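Local atomic coordinates of Glp_546_48378_50642 (Giardia intestinalis, PDB entry 2QVW), a protein that cleaves double-stranded RNA into small interfering RNAs of 21 to 23 base pairs for the RNA interference pathway, acting as a metal-dependent ribonuclease III. Residues Q335-L340 against H665-H670; L653-L658 against T723-L728; R682-T687 against Q751-A756; S689-L694 against E746-Q751. All coordinates share one frame; numbering follows the deposited sequence.

Interaction 1: Q335-L340 against H665-H670; sequences QRLELL and HLHALH
Arg336 and His667 carry this contact between two nearly antiparallel helices whose short axes come within 11.2 Å of each other. The polar part is a single guanidinium reaching for backbone carbonyls. Arg336 NH2 donates to His667 O (3.2 Å, 142° at the hydrogen), in the carbonyl plane and on a lone pair, with the oxygen close to the guanidinium plane. The same NH2 makes a weak bond of 3.0 Å to His670 O, just beyond the last helical turn, while Arg336 NE binds Leu673 O. A bend at chi3 (-54°) turns the group toward this helix end, where its positive charge probably suits the carbonyl-rich terminus.

The flat groups also meet. Guanidinium and imidazole planes are only 20° apart, with His667 ND1 over one guanidinium face near its rim, and Arg336 NH1 is 3.1 Å from His667 CE1. A bound manganese ion lies about 3 Å from the His667 side chain.

Apolar contacts complete the packing. Leu340 CD2 sits over one face of the His667 ring, 4.3 Å from His667 CD2, and Leu337 CD2 comes within 4.4 Å of His667 CE1, at a slant to the ring.

Helix 330-356 of one ribonuclease III domain thus meets helix 648-669 of the other; helix 404-417 packs on Leu337 and Leu340, and helix 675-684 on Leu339 and Leu666.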
loop_
_atom_site.group_PDB
_atom_site.type_symbol
_atom_site.label_atom_id
_atom_site.label_comp_id
_atom_site.label_asym_id
_atom_site.label_seq_id
_atom_site.Cartn_x
_atom_site.Cartn_y
_atom_site.Cartn_z
ATOM N N GLN A 335 -0.072 -9.947 -3.613
ATOM C CA GLN A 335 0.887 -11.014 -3.748
ATOM C C GLN A 335 2.247 -10.644 -3.146
ATOM O O GLN A 335 2.798 -11.392 -2.343
ATOM C CB GLN A 335 1.054 -11.352 -5.227
ATOM C CG GLN A 335 1.251 -12.826 -5.504
ATOM C CD GLN A 335 1.481 -13.123 -6.978
ATOM O OE1 GLN A 335 0.703 -12.698 -7.844
ATOM N NE2 GLN A 335 2.554 -13.866 -7.271
ATOM N N ARG A 336 2.788 -9.489 -3.525
ATOM C CA ARG A 336 4.098 -9.070 -3.028
ATOM C C ARG A 336 4.128 -8.330 -1.687
ATOM O O ARG A 336 5.179 -7.859 -1.263
ATOM C CB ARG A 336 4.811 -8.245 -4.103
ATOM C CG ARG A 336 3.991 -7.123 -4.706
ATOM C CD ARG A 336 4.415 -6.881 -6.142
ATOM N NE ARG A 336 5.851 -6.657 -6.248
ATOM C CZ ARG A 336 6.456 -5.547 -5.848
ATOM N NH1 ARG A 336 5.749 -4.567 -5.324
ATOM N NH2 ARG A 336 7.764 -5.420 -5.962
ATOM N N LEU A 337 2.983 -8.221 -1.023
ATOM C CA LEU A 337 2.928 -7.561 0.274
ATOM C C LEU A 337 2.822 -8.658 1.322
ATOM O O LEU A 337 3.283 -8.505 2.449
ATOM C CB LEU A 337 1.720 -6.621 0.364
ATOM C CG LEU A 337 1.805 -5.309 -0.420
ATOM C CD1 LEU A 337 0.542 -4.501 -0.196
ATOM C CD2 LEU A 337 3.021 -4.523 0.034
ATOM N N GLU A 338 2.204 -9.768 0.933
ATOM C CA GLU A 338 2.051 -10.921 1.814
ATOM C C GLU A 338 3.429 -11.560 1.945
ATOM O O GLU A 338 3.917 -11.822 3.045
ATOM C CB GLU A 338 1.079 -11.927 1.200
ATOM C CG GLU A 338 1.077 -13.267 1.904
ATOM C CD GLU A 338 0.395 -14.348 1.100
ATOM O OE1 GLU A 338 0.461 -15.526 1.509
ATOM O OE2 GLU A 338 -0.202 -14.016 0.060
ATOM N N LEU A 339 4.049 -11.799 0.796
ATOM C CA LEU A 339 5.375 -12.390 0.722
ATOM C C LEU A 339 6.282 -11.635 1.673
ATOM O O LEU A 339 7.049 -12.240 2.428
ATOM C CB LEU A 339 5.907 -12.289 -0.711
ATOM C CG LEU A 339 7.296 -12.827 -1.061
ATOM C CD1 LEU A 339 7.382 -14.293 -0.720
ATOM C CD2 LEU A 339 7.568 -12.617 -2.541
ATOM N N LEU A 340 6.177 -10.310 1.636
ATOM C CA LEU A 340 6.976 -9.458 2.497
ATOM C C LEU A 340 6.449 -9.418 3.932
ATOM O O LEU A 340 7.220 -9.306 4.877
ATOM C CB LEU A 340 7.005 -8.037 1.956
ATOM C CG LEU A 340 7.924 -7.122 2.764
ATOM C CD1 LEU A 340 9.372 -7.439 2.439
ATOM C CD2 LEU A 340 7.620 -5.679 2.446
ATOM N N HIS A 665 14.906 -5.440 0.057
ATOM C CA HIS A 665 15.802 -4.946 -0.979
ATOM C C HIS A 665 15.382 -5.347 -2.385
ATOM O O HIS A 665 15.603 -4.600 -3.333
ATOM C CB HIS A 665 17.237 -5.410 -0.712
ATOM C CG HIS A 665 17.924 -4.650 0.381
ATOM N ND1 HIS A 665 18.019 -5.123 1.672
ATOM C CD2 HIS A 665 18.533 -3.440 0.379
ATOM C CE1 HIS A 665 18.659 -4.239 2.415
ATOM N NE2 HIS A 665 18.982 -3.208 1.656
ATOM N N LEU A 666 14.787 -6.524 -2.529
ATOM C CA LEU A 666 14.328 -6.961 -3.840
ATOM C C LEU A 666 13.024 -6.229 -4.165
ATOM O O LEU A 666 12.861 -5.657 -5.252
ATOM C CB LEU A 666 14.067 -8.467 -3.859
ATOM C CG LEU A 666 15.204 -9.438 -3.533
ATOM C CD1 LEU A 666 14.837 -10.819 -4.097
ATOM C CD2 LEU A 666 16.520 -8.951 -4.141
ATOM N N HIS A 667 12.101 -6.264 -3.202
ATOM C CA HIS A 667 10.797 -5.621 -3.315
ATOM C C HIS A 667 10.959 -4.228 -3.898
ATOM O O HIS A 667 10.201 -3.808 -4.768
ATOM C CB HIS A 667 10.152 -5.523 -1.932
ATOM C CG HIS A 667 8.774 -4.941 -1.944
ATOM N ND1 HIS A 667 7.708 -5.566 -2.551
ATOM C CD2 HIS A 667 8.285 -3.794 -1.414
ATOM C CE1 HIS A 667 6.621 -4.830 -2.394
ATOM N NE2 HIS A 667 6.943 -3.749 -1.707
ATOM N N ALA A 668 11.954 -3.508 -3.399
ATOM C CA ALA A 668 12.221 -2.169 -3.883
ATOM C C ALA A 668 12.860 -2.238 -5.260
ATOM O O ALA A 668 12.470 -1.505 -6.166
ATOM C CB ALA A 668 13.140 -1.455 -2.928
ATOM N N LEU A 669 13.836 -3.132 -5.406
ATOM C CA LEU A 669 14.575 -3.310 -6.651
ATOM C C LEU A 669 13.766 -3.788 -7.829
ATOM O O LEU A 669 14.082 -3.460 -8.970
ATOM C CB LEU A 669 15.723 -4.292 -6.451
ATOM C CG LEU A 669 17.102 -3.753 -6.060
ATOM C CD1 LEU A 669 18.046 -4.926 -5.841
ATOM C CD2 LEU A 669 17.637 -2.834 -7.149
ATOM N N HIS A 670 12.729 -4.572 -7.567
ATOM C CA HIS A 670 11.919 -5.094 -8.655
ATOM C C HIS A 670 10.444 -4.863 -8.424
ATOM O O HIS A 670 9.696 -5.796 -8.176
ATOM C CB HIS A 670 12.218 -6.576 -8.824
ATOM C CG HIS A 670 13.683 -6.881 -8.888
ATOM N ND1 HIS A 670 14.544 -6.208 -9.729
ATOM C CD2 HIS A 670 14.444 -7.760 -8.194
ATOM C CE1 HIS A 670 15.771 -6.660 -9.548
ATOM N NE2 HIS A 670 15.740 -7.601 -8.623
#

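Interaction 2: L653-L658 against T723-L728; sequences LGDAFL and TFEAIL. With MN (manganese (II) ion), chain G; MN (manganese (II) ion), chain E.
Asp655 and Glu725 bring two acidic side chains together in the metal centre of a ribonuclease III domain, where helices 648-669 and 718-735 cross. Asp655 OD1 binds one manganese ion at 2.6 Å, and Glu725 OE1 binds another at 2.5 Å. The two side chains run side by side in the same direction, their carboxylate planes 61° apart, and Asp655 OD2 stands 2.7 Å from Glu725 OE2. Each carboxylate therefore turns one oxygen to a metal and the other to its neighbour. Glu686 shares the ion of Asp655, whereas Glu651 and Asp722 complete the site of Glu725.

One layer behind the acids, the backbones themselves come into contact. Gly654 and Glu725 have CA atoms only 4.5 Å apart, and the short axes, inclined at 75°, approach to 7.5 Å. Gly654 CA points a C-H at Glu725 O over 3.3 Å, with a nearly straight 162° at the hydrogen. This close crossing sets Asp655, the next residue, beside Glu725; the latter's CG lies anti to its carbonyl carbon and the chain then extends to the metal.

Farther in, Leu728 fills the angle between the helices, meeting the side chains of Phe657 and Leu658 at about right angles. Ala740 and Phe743 of helix 737-748 pack on it as well. Its two methyls divide the work: Leu728 CD2 is 3.5 Å from Leu658 CB, and Leu728 CD1 lies 3.7 Å from Phe657 CD2.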
loop_
_atom_site.group_PDB
_atom_site.type_symbol
_atom_site.label_atom_id
_atom_site.label_comp_id
_atom_site.label_asym_id
_atom_site.label_seq_id
_atom_site.Cartn_x
_atom_site.Cartn_y
_atom_site.Cartn_z
ATOM N N LEU A 653 18.453 -15.623 14.875
ATOM C CA LEU A 653 18.020 -14.260 14.614
ATOM C C LEU A 653 18.505 -13.764 13.252
ATOM O O LEU A 653 17.754 -13.150 12.496
ATOM C CB LEU A 653 18.545 -13.330 15.702
ATOM C CG LEU A 653 17.926 -11.937 15.729
ATOM C CD1 LEU A 653 16.526 -12.011 16.308
ATOM C CD2 LEU A 653 18.776 -11.034 16.567
ATOM N N GLY A 654 19.768 -14.021 12.948
ATOM C CA GLY A 654 20.298 -13.575 11.682
ATOM C C GLY A 654 19.498 -14.149 10.535
ATOM O O GLY A 654 19.113 -13.439 9.609
ATOM N N ASP A 655 19.242 -15.448 10.598
ATOM C CA ASP A 655 18.504 -16.093 9.538
ATOM C C ASP A 655 17.237 -15.294 9.257
ATOM O O ASP A 655 16.985 -14.876 8.122
ATOM C CB ASP A 655 18.155 -17.518 9.943
ATOM C CG ASP A 655 17.868 -18.409 8.746
ATOM O OD1 ASP A 655 16.991 -18.045 7.933
ATOM O OD2 ASP A 655 18.521 -19.474 8.615
ATOM N N ALA A 656 16.459 -15.062 10.309
ATOM C CA ALA A 656 15.201 -14.328 10.217
ATOM C C ALA A 656 15.339 -12.943 9.583
ATOM O O ALA A 656 14.662 -12.631 8.603
ATOM C CB ALA A 656 14.587 -14.206 11.598
ATOM N N PHE A 657 16.212 -12.116 10.154
ATOM C CA PHE A 657 16.440 -10.767 9.664
ATOM C C PHE A 657 16.864 -10.752 8.215
ATOM O O PHE A 657 16.373 -9.950 7.430
ATOM C CB PHE A 657 17.530 -10.082 10.458
ATOM C CG PHE A 657 17.849 -8.704 9.954
ATOM C CD1 PHE A 657 16.984 -7.639 10.211
ATOM C CD2 PHE A 657 19.004 -8.462 9.216
ATOM C CE1 PHE A 657 17.262 -6.363 9.748
ATOM C CE2 PHE A 657 19.289 -7.176 8.747
ATOM C CZ PHE A 657 18.416 -6.132 9.017
ATOM N N LEU A 658 17.809 -11.621 7.874
ATOM C CA LEU A 658 18.309 -11.705 6.510
ATOM C C LEU A 658 17.156 -11.930 5.550
ATOM O O LEU A 658 17.066 -11.270 4.504
ATOM C CB LEU A 658 19.308 -12.853 6.380
ATOM C CG LEU A 658 19.852 -13.064 4.968
ATOM C CD1 LEU A 658 20.348 -11.733 4.413
ATOM C CD2 LEU A 658 20.965 -14.103 4.992
ATOM N N THR A 723 27.878 -19.052 10.715
ATOM C CA THR A 723 28.493 -18.001 11.513
ATOM C C THR A 723 28.189 -16.654 10.869
ATOM O O THR A 723 28.078 -15.642 11.559
ATOM C CB THR A 723 30.021 -18.170 11.616
ATOM O OG1 THR A 723 30.590 -18.174 10.306
ATOM C CG2 THR A 723 30.367 -19.466 12.340
ATOM N N PHE A 724 28.048 -16.639 9.546
ATOM C CA PHE A 724 27.738 -15.397 8.858
ATOM C C PHE A 724 26.435 -14.844 9.418
ATOM O O PHE A 724 26.360 -13.680 9.792
ATOM C CB PHE A 724 27.582 -15.623 7.357
ATOM C CG PHE A 724 27.242 -14.366 6.592
ATOM C CD1 PHE A 724 28.242 -13.484 6.181
ATOM C CD2 PHE A 724 25.907 -14.046 6.317
ATOM C CE1 PHE A 724 27.922 -12.303 5.511
ATOM C CE2 PHE A 724 25.568 -12.867 5.647
ATOM C CZ PHE A 724 26.576 -11.991 5.242
ATOM N N GLU A 725 25.407 -15.686 9.473
ATOM C CA GLU A 725 24.110 -15.277 10.003
ATOM C C GLU A 725 24.295 -14.810 11.434
ATOM O O GLU A 725 23.604 -13.896 11.897
ATOM C CB GLU A 725 23.122 -16.441 10.001
ATOM C CG GLU A 725 22.875 -17.092 8.660
ATOM C CD GLU A 725 21.925 -18.265 8.786
ATOM O OE1 GLU A 725 22.156 -19.143 9.647
ATOM O OE2 GLU A 725 20.940 -18.321 8.028
ATOM N N ALA A 726 25.213 -15.464 12.140
ATOM C CA ALA A 726 25.514 -15.111 13.516
ATOM C C ALA A 726 26.048 -13.685 13.512
ATOM O O ALA A 726 25.660 -12.855 14.336
ATOM C CB ALA A 726 26.556 -16.060 14.074
ATOM N N ILE A 727 26.943 -13.406 12.572
ATOM C CA ILE A 727 27.516 -12.077 12.454
ATOM C C ILE A 727 26.377 -11.091 12.229
ATOM O O ILE A 727 26.121 -10.216 13.053
ATOM C CB ILE A 727 28.496 -11.989 11.262
ATOM C CG1 ILE A 727 29.577 -13.069 11.380
ATOM C CG2 ILE A 727 29.132 -10.610 11.204
ATOM C CD1 ILE A 727 30.374 -13.025 12.659
ATOM N N LEU A 728 25.691 -11.256 11.103
ATOM C CA LEU A 728 24.575 -10.396 10.746
ATOM C C LEU A 728 23.757 -10.011 11.951
ATOM O O LEU A 728 23.400 -8.855 12.103
ATOM C CB LEU A 728 23.665 -11.074 9.720
ATOM C CG LEU A 728 22.376 -10.313 9.352
ATOM C CD1 LEU A 728 22.678 -8.881 8.899
ATOM C CD2 LEU A 728 21.661 -11.082 8.250
HETATM MN MN MN G . 18.067 -17.230 5.728
HETATM MN MN MN E . 22.269 -21.518 8.743
#

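Interaction 3: R682-T687 against Q751-A756; sequences RQSAET and QVVADA. With MN (manganese (II) ion), chain G.
Ser684 meets the C-terminal tail of the chain through every atom of its short side chain. Its CB lies against Val753 CG1, although the modelled 3.3 Å between Ser684 CB and Val753 CG1 is doubtful in detail. At the tip, Ser684 OG accepts a hydrogen bond from Val753 N, 3.0 Å long and 159° at the hydrogen. The same oxygen bonds to Met681 O one helical turn back, so the hydroxyl ties the tail to the end of helix 675-684. Val752 lies alongside, its CG2 3.9 Å from Ser684 OG.

Next to the serine, Ala685 CB packs against the tail backbone and lies 4.0 Å from Gln751 CB. A salt bridge from Asp755 to Arg680 pins the tail farther along.

Away from this contact, Arg682 NH1 is 2.6 Å from Glu686 OE1, a salt bridge that would steady the carboxylate whose other oxygen, Glu686 OE2, binds manganese at 2.4 Å. Asp655 holds the same ion. The turn between helices 675-684 and 688-696 is thus held by the tail through Ser684 and by manganese through Glu686, as part of the ribonuclease III domain.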
loop_
_atom_site.group_PDB
_atom_site.type_symbol
_atom_site.label_atom_id
_atom_site.label_comp_id
_atom_site.label_asym_id
_atom_site.label_seq_id
_atom_site.Cartn_x
_atom_site.Cartn_y
_atom_site.Cartn_z
ATOM N N ARG A 682 15.588 -14.324 -3.776
ATOM C CA ARG A 682 16.184 -14.204 -2.454
ATOM C C ARG A 682 16.650 -15.545 -1.913
ATOM O O ARG A 682 17.700 -15.629 -1.288
ATOM C CB ARG A 682 15.207 -13.568 -1.474
ATOM C CG ARG A 682 14.021 -14.426 -1.196
ATOM C CD ARG A 682 13.138 -13.845 -0.101
ATOM N NE ARG A 682 12.180 -14.847 0.364
ATOM C CZ ARG A 682 12.536 -16.021 0.874
ATOM N NH1 ARG A 682 13.822 -16.333 0.986
ATOM N NH2 ARG A 682 11.609 -16.886 1.254
ATOM N N GLN A 683 15.878 -16.598 -2.139
ATOM C CA GLN A 683 16.289 -17.915 -1.658
ATOM C C GLN A 683 17.626 -18.296 -2.274
ATOM O O GLN A 683 18.403 -19.044 -1.676
ATOM C CB GLN A 683 15.280 -18.975 -2.056
ATOM C CG GLN A 683 13.882 -18.698 -1.597
ATOM C CD GLN A 683 12.930 -19.767 -2.073
ATOM O OE1 GLN A 683 12.907 -20.111 -3.258
ATOM N NE2 GLN A 683 12.141 -20.303 -1.158
ATOM N N SER A 684 17.882 -17.788 -3.476
ATOM C CA SER A 684 19.119 -18.082 -4.169
ATOM C C SER A 684 20.317 -17.617 -3.365
ATOM O O SER A 684 21.329 -18.308 -3.308
ATOM C CB SER A 684 19.146 -17.396 -5.524
ATOM O OG SER A 684 19.782 -16.137 -5.429
ATOM N N ALA A 685 20.207 -16.449 -2.744
ATOM C CA ALA A 685 21.308 -15.901 -1.963
ATOM C C ALA A 685 21.255 -16.242 -0.477
ATOM O O ALA A 685 21.971 -15.646 0.323
ATOM C CB ALA A 685 21.362 -14.394 -2.146
ATOM N N GLU A 686 20.413 -17.196 -0.103
ATOM C CA GLU A 686 20.301 -17.581 1.297
ATOM C C GLU A 686 20.957 -18.921 1.603
ATOM O O GLU A 686 21.288 -19.195 2.759
ATOM C CB GLU A 686 18.835 -17.632 1.744
ATOM C CG GLU A 686 18.239 -16.283 2.141
ATOM C CD GLU A 686 16.936 -16.424 2.920
ATOM O OE1 GLU A 686 15.972 -16.998 2.367
ATOM O OE2 GLU A 686 16.873 -15.967 4.087
ATOM N N THR A 687 21.139 -19.755 0.581
ATOM C CA THR A 687 21.765 -21.061 0.781
ATOM C C THR A 687 23.084 -20.889 1.527
ATOM O O THR A 687 23.793 -19.896 1.328
ATOM C CB THR A 687 22.027 -21.785 -0.557
ATOM O OG1 THR A 687 22.829 -20.962 -1.406
ATOM C CG2 THR A 687 20.716 -22.095 -1.253
ATOM N N GLN A 751 24.695 -11.327 -4.452
ATOM C CA GLN A 751 24.682 -12.753 -4.764
ATOM C C GLN A 751 23.377 -13.299 -5.313
ATOM O O GLN A 751 23.332 -14.436 -5.768
ATOM C CB GLN A 751 25.071 -13.562 -3.530
ATOM C CG GLN A 751 26.430 -13.213 -2.971
ATOM C CD GLN A 751 27.500 -13.207 -4.041
ATOM O OE1 GLN A 751 27.665 -14.186 -4.777
ATOM N NE2 GLN A 751 28.235 -12.102 -4.137
ATOM N N VAL A 752 22.314 -12.508 -5.264
ATOM C CA VAL A 752 21.030 -12.973 -5.774
ATOM C C VAL A 752 21.108 -13.198 -7.278
ATOM O O VAL A 752 21.365 -12.274 -8.041
ATOM C CB VAL A 752 19.888 -11.973 -5.444
ATOM C CG1 VAL A 752 20.199 -10.608 -6.012
ATOM C CG2 VAL A 752 18.575 -12.488 -5.996
ATOM N N VAL A 753 20.902 -14.441 -7.695
ATOM C CA VAL A 753 20.945 -14.781 -9.111
ATOM C C VAL A 753 19.596 -14.496 -9.773
ATOM O O VAL A 753 18.538 -14.800 -9.226
ATOM C CB VAL A 753 21.309 -16.260 -9.313
ATOM C CG1 VAL A 753 20.327 -17.142 -8.576
ATOM C CG2 VAL A 753 21.315 -16.595 -10.787
ATOM N N ALA A 754 19.650 -13.911 -10.962
ATOM C CA ALA A 754 18.455 -13.555 -11.716
ATOM C C ALA A 754 17.756 -14.745 -12.377
ATOM O O ALA A 754 18.391 -15.588 -13.019
ATOM C CB ALA A 754 18.816 -12.510 -12.768
ATOM N N ASP A 755 16.438 -14.796 -12.225
ATOM C CA ASP A 755 15.632 -15.866 -12.805
ATOM C C ASP A 755 15.952 -16.086 -14.280
ATOM O O ASP A 755 16.216 -17.208 -14.700
ATOM C CB ASP A 755 14.147 -15.534 -12.660
ATOM C CG ASP A 755 13.445 -16.431 -11.673
ATOM O OD1 ASP A 755 12.262 -16.160 -11.390
ATOM O OD2 ASP A 755 14.074 -17.400 -11.190
ATOM N N ALA A 756 15.908 -15.000 -15.048
ATOM C CA ALA A 756 16.171 -15.010 -16.486
ATOM C C ALA A 756 16.741 -16.326 -17.003
ATOM O O ALA A 756 16.054 -17.012 -17.798
ATOM C CB ALA A 756 17.114 -13.859 -16.847
ATOM O OXT ALA A 756 17.876 -16.658 -16.606
HETATM MN MN MN G . 18.067 -17.230 5.728
#

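Interaction 4: S689-L694 against E746-Q751; sequences SVLGRL and EHVLPQ
Val690 opens the contact by pushing one methyl against the aliphatic part of Gln751: Val690 CG1 is 3.7 Å from Gln751 CB, and the two side chains slide past each other in opposite directions. With CG1 anti to the backbone N (chi1 178°), this branch is the one that reaches across.

Leu691 follows with a looser touch, its CD2 lying 4.2 Å from Val748 CG1. The same side chain also packs on Phe724, Glu725 and Leu658, and is about 5 Å from a bound manganese ion, so it links this contact to the wall of the metal site.

Leu694, one turn from Val690, buries more area here than any other residue of 689-694. Its CG is anti to the carbonyl carbon (chi1 -63°) and the two methyls part company. Leu694 CD1 meets Val748 CG2 at 3.7 Å, the side chains crossing at about a right angle; Leu694 CD2 lies 3.6 Å from His747 O and also reaches Gln751 CG. Phe724 of helix 718-735 packs on both Leu694 and Val748.

The facing backbone changes form as it goes, from a wider pi-type turn at 746-748 to a 3-10 turn closed by Gln751 N to Val748 O (2.9 Å). His747 directs its NE2 elsewhere, to Leu622 O. No hydrogen bond joins the two segments, so their fit rests on methyl groups and aliphatic carbons, and thus on shape and exclusion of water.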
loop_
_atom_site.group_PDB
_atom_site.type_symbol
_atom_site.label_atom_id
_atom_site.label_comp_id
_atom_site.label_asym_id
_atom_site.label_seq_id
_atom_site.Cartn_x
_atom_site.Cartn_y
_atom_site.Cartn_z
ATOM N N SER A 689 26.100 -22.368 1.359
ATOM C CA SER A 689 27.218 -22.217 0.439
ATOM C C SER A 689 27.420 -20.760 0.050
ATOM O O SER A 689 28.532 -20.241 0.121
ATOM C CB SER A 689 26.963 -23.039 -0.817
ATOM O OG SER A 689 25.805 -22.566 -1.486
ATOM N N VAL A 690 26.342 -20.100 -0.367
ATOM C CA VAL A 690 26.426 -18.695 -0.763
ATOM C C VAL A 690 26.909 -17.848 0.412
ATOM O O VAL A 690 27.906 -17.131 0.306
ATOM C CB VAL A 690 25.054 -18.152 -1.239
ATOM C CG1 VAL A 690 25.170 -16.681 -1.584
ATOM C CG2 VAL A 690 24.579 -18.923 -2.454
ATOM N N LEU A 691 26.197 -17.947 1.532
ATOM C CA LEU A 691 26.531 -17.193 2.738
ATOM C C LEU A 691 27.906 -17.575 3.274
ATOM O O LEU A 691 28.653 -16.731 3.767
ATOM C CB LEU A 691 25.470 -17.436 3.817
ATOM C CG LEU A 691 24.030 -17.091 3.436
ATOM C CD1 LEU A 691 23.094 -17.495 4.550
ATOM C CD2 LEU A 691 23.913 -15.620 3.161
ATOM N N GLY A 692 28.233 -18.856 3.175
ATOM C CA GLY A 692 29.514 -19.327 3.659
ATOM C C GLY A 692 30.681 -18.665 2.963
ATOM O O GLY A 692 31.595 -18.172 3.619
ATOM N N ARG A 693 30.654 -18.665 1.634
ATOM C CA ARG A 693 31.711 -18.054 0.837
ATOM C C ARG A 693 31.944 -16.619 1.290
ATOM O O ARG A 693 33.080 -16.150 1.332
ATOM C CB ARG A 693 31.330 -18.040 -0.639
ATOM C CG ARG A 693 31.017 -19.384 -1.253
ATOM C CD ARG A 693 30.756 -19.174 -2.731
ATOM N NE ARG A 693 30.634 -20.413 -3.487
ATOM C CZ ARG A 693 31.018 -20.543 -4.756
ATOM N NH1 ARG A 693 31.552 -19.512 -5.404
ATOM N NH2 ARG A 693 30.861 -21.700 -5.384
ATOM N N LEU A 694 30.855 -15.925 1.613
ATOM C CA LEU A 694 30.927 -14.540 2.066
ATOM C C LEU A 694 31.781 -14.483 3.313
ATOM O O LEU A 694 32.687 -13.663 3.418
ATOM C CB LEU A 694 29.529 -13.992 2.383
ATOM C CG LEU A 694 28.494 -13.898 1.250
ATOM C CD1 LEU A 694 27.188 -13.365 1.795
ATOM C CD2 LEU A 694 29.001 -12.985 0.149
ATOM N N GLU A 746 24.958 -4.728 0.548
ATOM C CA GLU A 746 26.329 -4.522 0.119
ATOM C C GLU A 746 27.036 -5.828 -0.139
ATOM O O GLU A 746 27.766 -5.960 -1.117
ATOM C CB GLU A 746 27.109 -3.736 1.174
ATOM C CG GLU A 746 26.921 -2.240 1.082
ATOM C CD GLU A 746 27.471 -1.680 -0.216
ATOM O OE1 GLU A 746 28.680 -1.872 -0.472
ATOM O OE2 GLU A 746 26.700 -1.050 -0.979
ATOM N N HIS A 747 26.802 -6.804 0.732
ATOM C CA HIS A 747 27.469 -8.092 0.608
ATOM C C HIS A 747 26.626 -9.253 0.083
ATOM O O HIS A 747 27.090 -10.027 -0.761
ATOM C CB HIS A 747 28.075 -8.468 1.964
ATOM C CG HIS A 747 28.830 -7.351 2.610
ATOM N ND1 HIS A 747 29.866 -6.696 1.982
ATOM C CD2 HIS A 747 28.671 -6.743 3.808
ATOM C CE1 HIS A 747 30.310 -5.730 2.766
ATOM N NE2 HIS A 747 29.603 -5.735 3.880
ATOM N N VAL A 748 25.399 -9.368 0.576
ATOM C CA VAL A 748 24.522 -10.462 0.180
ATOM C C VAL A 748 23.645 -10.192 -1.024
ATOM O O VAL A 748 23.455 -11.072 -1.856
ATOM C CB VAL A 748 23.604 -10.884 1.344
ATOM C CG1 VAL A 748 22.869 -12.167 0.983
ATOM C CG2 VAL A 748 24.421 -11.070 2.616
ATOM N N LEU A 749 23.098 -8.985 -1.112
ATOM C CA LEU A 749 22.225 -8.627 -2.228
ATOM C C LEU A 749 22.872 -9.006 -3.555
ATOM O O LEU A 749 22.245 -9.629 -4.403
ATOM C CB LEU A 749 21.924 -7.126 -2.210
ATOM C CG LEU A 749 20.687 -6.653 -2.977
ATOM C CD1 LEU A 749 20.451 -5.180 -2.688
ATOM C CD2 LEU A 749 20.868 -6.889 -4.465
ATOM N N PRO A 750 24.143 -8.633 -3.743
ATOM C CA PRO A 750 24.870 -8.943 -4.974
ATOM C C PRO A 750 24.838 -10.414 -5.406
ATOM O O PRO A 750 24.937 -10.715 -6.594
ATOM C CB PRO A 750 26.285 -8.466 -4.655
ATOM C CG PRO A 750 26.035 -7.281 -3.789
ATOM C CD PRO A 750 24.970 -7.796 -2.853
ATOM N N GLN A 751 24.695 -11.327 -4.452
ATOM C CA GLN A 751 24.682 -12.753 -4.764
ATOM C C GLN A 751 23.377 -13.299 -5.313
ATOM O O GLN A 751 23.332 -14.436 -5.768
ATOM C CB GLN A 751 25.071 -13.562 -3.530
ATOM C CG GLN A 751 26.430 -13.213 -2.971
ATOM C CD GLN A 751 27.500 -13.207 -4.041
ATOM O OE1 GLN A 751 27.665 -14.186 -4.777
ATOM N NE2 GLN A 751 28.235 -12.102 -4.137
#

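Helix 648-669 serves interaction 1 near its C-terminal end and interaction 2 nearer its start, the two centres being 20 Å apart. Interactions 2 and 3 share one manganese ion, held by Asp655 from one and Glu686 from the other, although their centres are 17 Å apart. Interaction 4 joins them: its centre is 10 Å from that of interaction 3, with which it shares Gln751, and 12 Å from that of interaction 2, where Phe724 CZ meets Val748 CG2 at 3.5 Å. Leu749 closes the circuit by packing on His665 and Leu669 of interaction 1. Interactions 2 and 3 supply manganese ligands and interaction 4 packs beside them, while interaction 1 connects the two ribonuclease III domains.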